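Local structure of hypothetical protein PH0495 (Pyrococcus horikoshii, 1X3L) at residues I127-G132 with V191-D196; A364-G369 with G422-S427. The protein catalyses the ATP-dependent phosphorylation of D-glycerate to 2-phosphoglycerate and accepts several other phosphate donors. All coordinates share one frame; numbering follows the deposited sequence.

Contact 1 of 2, residues I127-G132 with V191-D196; sequences ILISGG and VLIISD. With SO4 (sulfate ion), chain B.
L128 and L192 lie side by side on one face of a parallel beta-sheet, pointing the same way. They belong to neighbouring strands, 124-129 and 188-194, both interior to a six-stranded sheet. CD2 of L128 reaches across to CD1 of L192 at 3.7 Å. M63 of helix 60-70 packs on both leucines. The other face carries I127, I129, V191 and I193. I129 and I193 run alongside each other, while I129 slants across V191, its CD1 3.7 Å from V191 CG1. CG1 of I129 lies beside the backbone N (chi1 -50°), and the extended chain carries CD1 back toward V191. I127 meets V191 chiefly through CB, which rests on V191 CG2. Three backbone bonds join the strands: L192 N to I127 O, I129 N to L192 O and I194 N to I129 O. The middle one is nearly straight, at 175°. Past the strand ends the backbones part. S130 OG turns to A59 N, close to K58, which probably binds substrate. The 130-132 loop leads into helix 133-136, with G132 as its N-cap. A sulfate, probably from the crystallisation liquor, sits there and is also bonded by A206 N and S134 N. G132 N donates to its O4 at 2.9 Å.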
# COMPACT_ATOMS: atom_id res chain seq x y z
N ILE A 127 0.83 2.49 16.97
CA ILE A 127 1.68 1.62 16.16
C ILE A 127 1.42 2.11 14.73
O ILE A 127 0.31 1.97 14.22
CB ILE A 127 1.25 0.14 16.28
CG1 ILE A 127 1.26 -0.29 17.74
CG2 ILE A 127 2.20 -0.74 15.47
CD1 ILE A 127 2.64 -0.29 18.39
N LEU A 128 2.43 2.70 14.11
CA LEU A 128 2.30 3.24 12.76
C LEU A 128 2.98 2.32 11.75
O LEU A 128 4.21 2.17 11.74
CB LEU A 128 2.90 4.66 12.73
CG LEU A 128 2.43 5.58 13.87
CD1 LEU A 128 3.05 6.97 13.72
CD2 LEU A 128 0.91 5.69 13.86
N ILE A 129 2.18 1.70 10.89
CA ILE A 129 2.69 0.75 9.92
C ILE A 129 2.57 1.16 8.45
O ILE A 129 1.52 1.62 8.00
CB ILE A 129 1.99 -0.62 10.11
CG1 ILE A 129 2.05 -1.03 11.59
CG2 ILE A 129 2.67 -1.68 9.25
CD1 ILE A 129 1.28 -2.32 11.92
N SER A 130 3.66 0.98 7.71
CA SER A 130 3.70 1.29 6.29
C SER A 130 4.55 0.24 5.58
O SER A 130 5.01 -0.71 6.20
CB SER A 130 4.25 2.70 6.04
OG SER A 130 5.47 2.92 6.73
N GLY A 131 4.74 0.42 4.27
CA GLY A 131 5.50 -0.54 3.49
C GLY A 131 6.94 -0.78 3.92
O GLY A 131 7.61 0.13 4.40
N GLY A 132 7.39 -2.02 3.77
CA GLY A 132 8.75 -2.38 4.14
C GLY A 132 8.96 -2.77 5.59
O GLY A 132 10.09 -3.06 6.01
N VAL A 191 -3.43 1.18 16.24
CA VAL A 191 -2.62 0.87 15.07
C VAL A 191 -3.12 1.57 13.81
O VAL A 191 -4.28 1.42 13.44
CB VAL A 191 -2.60 -0.65 14.81
CG1 VAL A 191 -1.65 -0.99 13.67
CG2 VAL A 191 -2.17 -1.38 16.09
N LEU A 192 -2.25 2.35 13.19
CA LEU A 192 -2.59 3.06 11.96
C LEU A 192 -1.78 2.41 10.84
O LEU A 192 -0.55 2.37 10.88
CB LEU A 192 -2.25 4.55 12.09
CG LEU A 192 -2.85 5.25 13.32
CD1 LEU A 192 -2.56 6.75 13.24
CD2 LEU A 192 -4.36 5.00 13.38
N ILE A 193 -2.49 1.89 9.84
CA ILE A 193 -1.84 1.19 8.74
C ILE A 193 -2.10 1.79 7.36
O ILE A 193 -3.19 2.28 7.07
CB ILE A 193 -2.30 -0.29 8.72
CG1 ILE A 193 -2.13 -0.89 10.11
CG2 ILE A 193 -1.50 -1.08 7.69
CD1 ILE A 193 -2.80 -2.25 10.29
N ILE A 194 -1.08 1.74 6.51
CA ILE A 194 -1.18 2.22 5.14
C ILE A 194 -0.97 0.97 4.30
O ILE A 194 -0.00 0.24 4.50
CB ILE A 194 -0.09 3.26 4.80
CG1 ILE A 194 -0.37 4.55 5.57
CG2 ILE A 194 -0.08 3.53 3.28
CD1 ILE A 194 0.66 5.64 5.33
N SER A 195 -1.87 0.72 3.36
CA SER A 195 -1.79 -0.48 2.54
C SER A 195 -1.41 -0.32 1.08
O SER A 195 -2.05 0.42 0.34
CB SER A 195 -3.12 -1.22 2.59
OG SER A 195 -3.08 -2.35 1.74
N ASP A 196 -0.35 -1.03 0.68
CA ASP A 196 0.09 -1.01 -0.71
C ASP A 196 -0.21 -2.39 -1.29
O ASP A 196 0.38 -2.81 -2.29
CB ASP A 196 1.59 -0.70 -0.80
CG ASP A 196 2.45 -1.74 -0.09
OD1 ASP A 196 1.90 -2.64 0.57
OD2 ASP A 196 3.70 -1.65 -0.20
S SO4 B . 6.17 -5.61 3.57
O1 SO4 B . 5.11 -6.40 4.22
O2 SO4 B . 6.63 -6.33 2.37
O3 SO4 B . 7.31 -5.41 4.49
O4 SO4 B . 5.64 -4.29 3.18

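Contact 2 of 2, residues A364-G369 with G422-S427; sequences AFDTDG and GTNVNS
T367 OG1 sits between two backbone groups of the facing loop. It donates to N426 O at 2.6 Å and accepts from V425 N at 2.8 Å. The donated bond lies in the carbonyl plane, on a lone pair. T367 N reaches the same oxygen from above that plane, so N426 O is gripped twice by one residue. With chi1 at 58°, OG1 stands between the backbone N and the carbonyl carbon of T367, facing the loop. The methyl CG2 of T367 packs on V425 CG2 at 3.7 Å, the two side chains crossing at about a right angle. An alanine here would lose OG1 and CG2, and V425 N would probably be left without its acceptor and N426 O with a single grip.

D368 and N424 lie alongside each other, with their carboxylate and amide planes 54° apart. D368 CB touches N424 OD1 at 3.8 Å. D368 OD1 bonds to T370 N. Two Asx turns shape the backbones behind these contacts. D366 OD1 accepts from D368 N, and N424 OD1 accepts from N426 N at 3.1 Å. A type I turn from D366 to G369 ends segment 364-369. Water 1 lies close to both Asx oxygens, 2.6 Å from D366 OD1. At the strand end, D366 and S427 form an antiparallel non-hydrogen-bonded pair. S427 OG turns to E329 and N344.

The contact joins a strand end to the loop before strand 427-435 in the MOFRL region. T367 OG1, both donor and acceptor, probably helps hold the loop at V425-N426, with the N424 Asx turn and N268.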
# COMPACT_ATOMS: atom_id res chain seq x y z
N ALA A 364 -5.02 7.22 -16.04
CA ALA A 364 -4.62 6.04 -15.27
C ALA A 364 -3.25 6.36 -14.69
O ALA A 364 -2.34 6.74 -15.42
CB ALA A 364 -4.54 4.82 -16.17
N PHE A 365 -3.09 6.19 -13.38
CA PHE A 365 -1.82 6.51 -12.75
C PHE A 365 -1.50 5.64 -11.54
O PHE A 365 -2.39 5.15 -10.87
CB PHE A 365 -1.81 7.98 -12.33
CG PHE A 365 -2.85 8.32 -11.30
CD1 PHE A 365 -2.50 8.49 -9.97
CD2 PHE A 365 -4.19 8.45 -11.66
CE1 PHE A 365 -3.47 8.79 -9.00
CE2 PHE A 365 -5.16 8.75 -10.71
CZ PHE A 365 -4.80 8.92 -9.38
N ASP A 366 -0.21 5.48 -11.28
CA ASP A 366 0.26 4.71 -10.13
C ASP A 366 0.55 5.74 -9.04
O ASP A 366 1.32 6.68 -9.26
CB ASP A 366 1.55 3.97 -10.50
CG ASP A 366 1.82 2.80 -9.58
OD1 ASP A 366 1.73 2.97 -8.34
OD2 ASP A 366 2.14 1.71 -10.10
N THR A 367 -0.06 5.57 -7.87
CA THR A 367 0.14 6.53 -6.79
C THR A 367 1.56 6.58 -6.23
O THR A 367 1.88 7.47 -5.45
CB THR A 367 -0.83 6.27 -5.61
OG1 THR A 367 -0.66 4.93 -5.12
CG2 THR A 367 -2.28 6.48 -6.07
N ASP A 368 2.43 5.64 -6.62
CA ASP A 368 3.79 5.70 -6.11
C ASP A 368 4.67 6.60 -6.97
O ASP A 368 5.86 6.76 -6.70
CB ASP A 368 4.43 4.30 -5.97
CG ASP A 368 4.70 3.63 -7.30
OD1 ASP A 368 4.78 4.31 -8.34
OD2 ASP A 368 4.86 2.39 -7.29
N GLY A 369 4.08 7.19 -8.01
CA GLY A 369 4.84 8.11 -8.85
C GLY A 369 5.52 7.58 -10.10
O GLY A 369 5.95 8.38 -10.94
N GLY A 422 5.65 10.32 -2.31
CA GLY A 422 5.79 10.03 -0.90
C GLY A 422 4.83 8.97 -0.37
O GLY A 422 4.63 8.87 0.84
N THR A 423 4.23 8.19 -1.26
CA THR A 423 3.31 7.15 -0.82
C THR A 423 3.11 6.06 -1.86
O THR A 423 3.74 6.07 -2.92
CB THR A 423 1.93 7.75 -0.44
OG1 THR A 423 1.09 6.71 0.08
CG2 THR A 423 1.27 8.38 -1.67
N ASN A 424 2.23 5.11 -1.56
CA ASN A 424 1.94 4.02 -2.47
C ASN A 424 0.71 3.21 -2.08
O ASN A 424 0.75 2.42 -1.13
CB ASN A 424 3.15 3.08 -2.60
CG ASN A 424 2.87 1.88 -3.49
OD1 ASN A 424 2.00 1.91 -4.35
ND2 ASN A 424 3.64 0.81 -3.29
N VAL A 425 -0.38 3.43 -2.80
CA VAL A 425 -1.61 2.68 -2.56
C VAL A 425 -2.05 2.11 -3.90
O VAL A 425 -3.24 1.93 -4.16
CB VAL A 425 -2.73 3.56 -1.95
CG1 VAL A 425 -2.31 4.01 -0.55
CG2 VAL A 425 -3.01 4.75 -2.84
N ASN A 426 -1.05 1.83 -4.74
CA ASN A 426 -1.20 1.24 -6.08
C ASN A 426 -1.87 2.20 -7.08
O ASN A 426 -1.77 3.41 -6.98
CB ASN A 426 -2.02 -0.04 -5.95
CG ASN A 426 -1.19 -1.11 -5.28
OD1 ASN A 426 -0.01 -1.29 -5.57
ND2 ASN A 426 -1.83 -1.82 -4.34
N SER A 427 -2.53 1.64 -8.10
CA SER A 427 -3.06 2.47 -9.17
C SER A 427 -4.55 2.74 -9.23
O SER A 427 -5.36 1.97 -8.71
CB SER A 427 -2.62 1.90 -10.52
OG SER A 427 -1.20 1.84 -10.60
O HOH W 1 2.34 0.92 -6.81
O HOH W 2 6.41 6.84 -3.32

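How the contacts relate
Contact 1 closes before contact 2 opens along the chain. Their centres are about 15 Å apart. They share no sheet: contact 1 belongs to the parallel six-stranded sheet of the DUF4147 region, contact 2 to the mixed sheet of the MOFRL region. Both lie at the ends of strands, next to loops, and these loops meet. D196 O probably accepts a weak hydrogen bond from N426 ND2 at 3.2 Å, and D196 CB packs against N424 O. K58, a substrate-binding residue by similarity, has its side chain near those of S130 and N424. The two sheets therefore turn their loop ends toward one region, consistent with an active site between the domains.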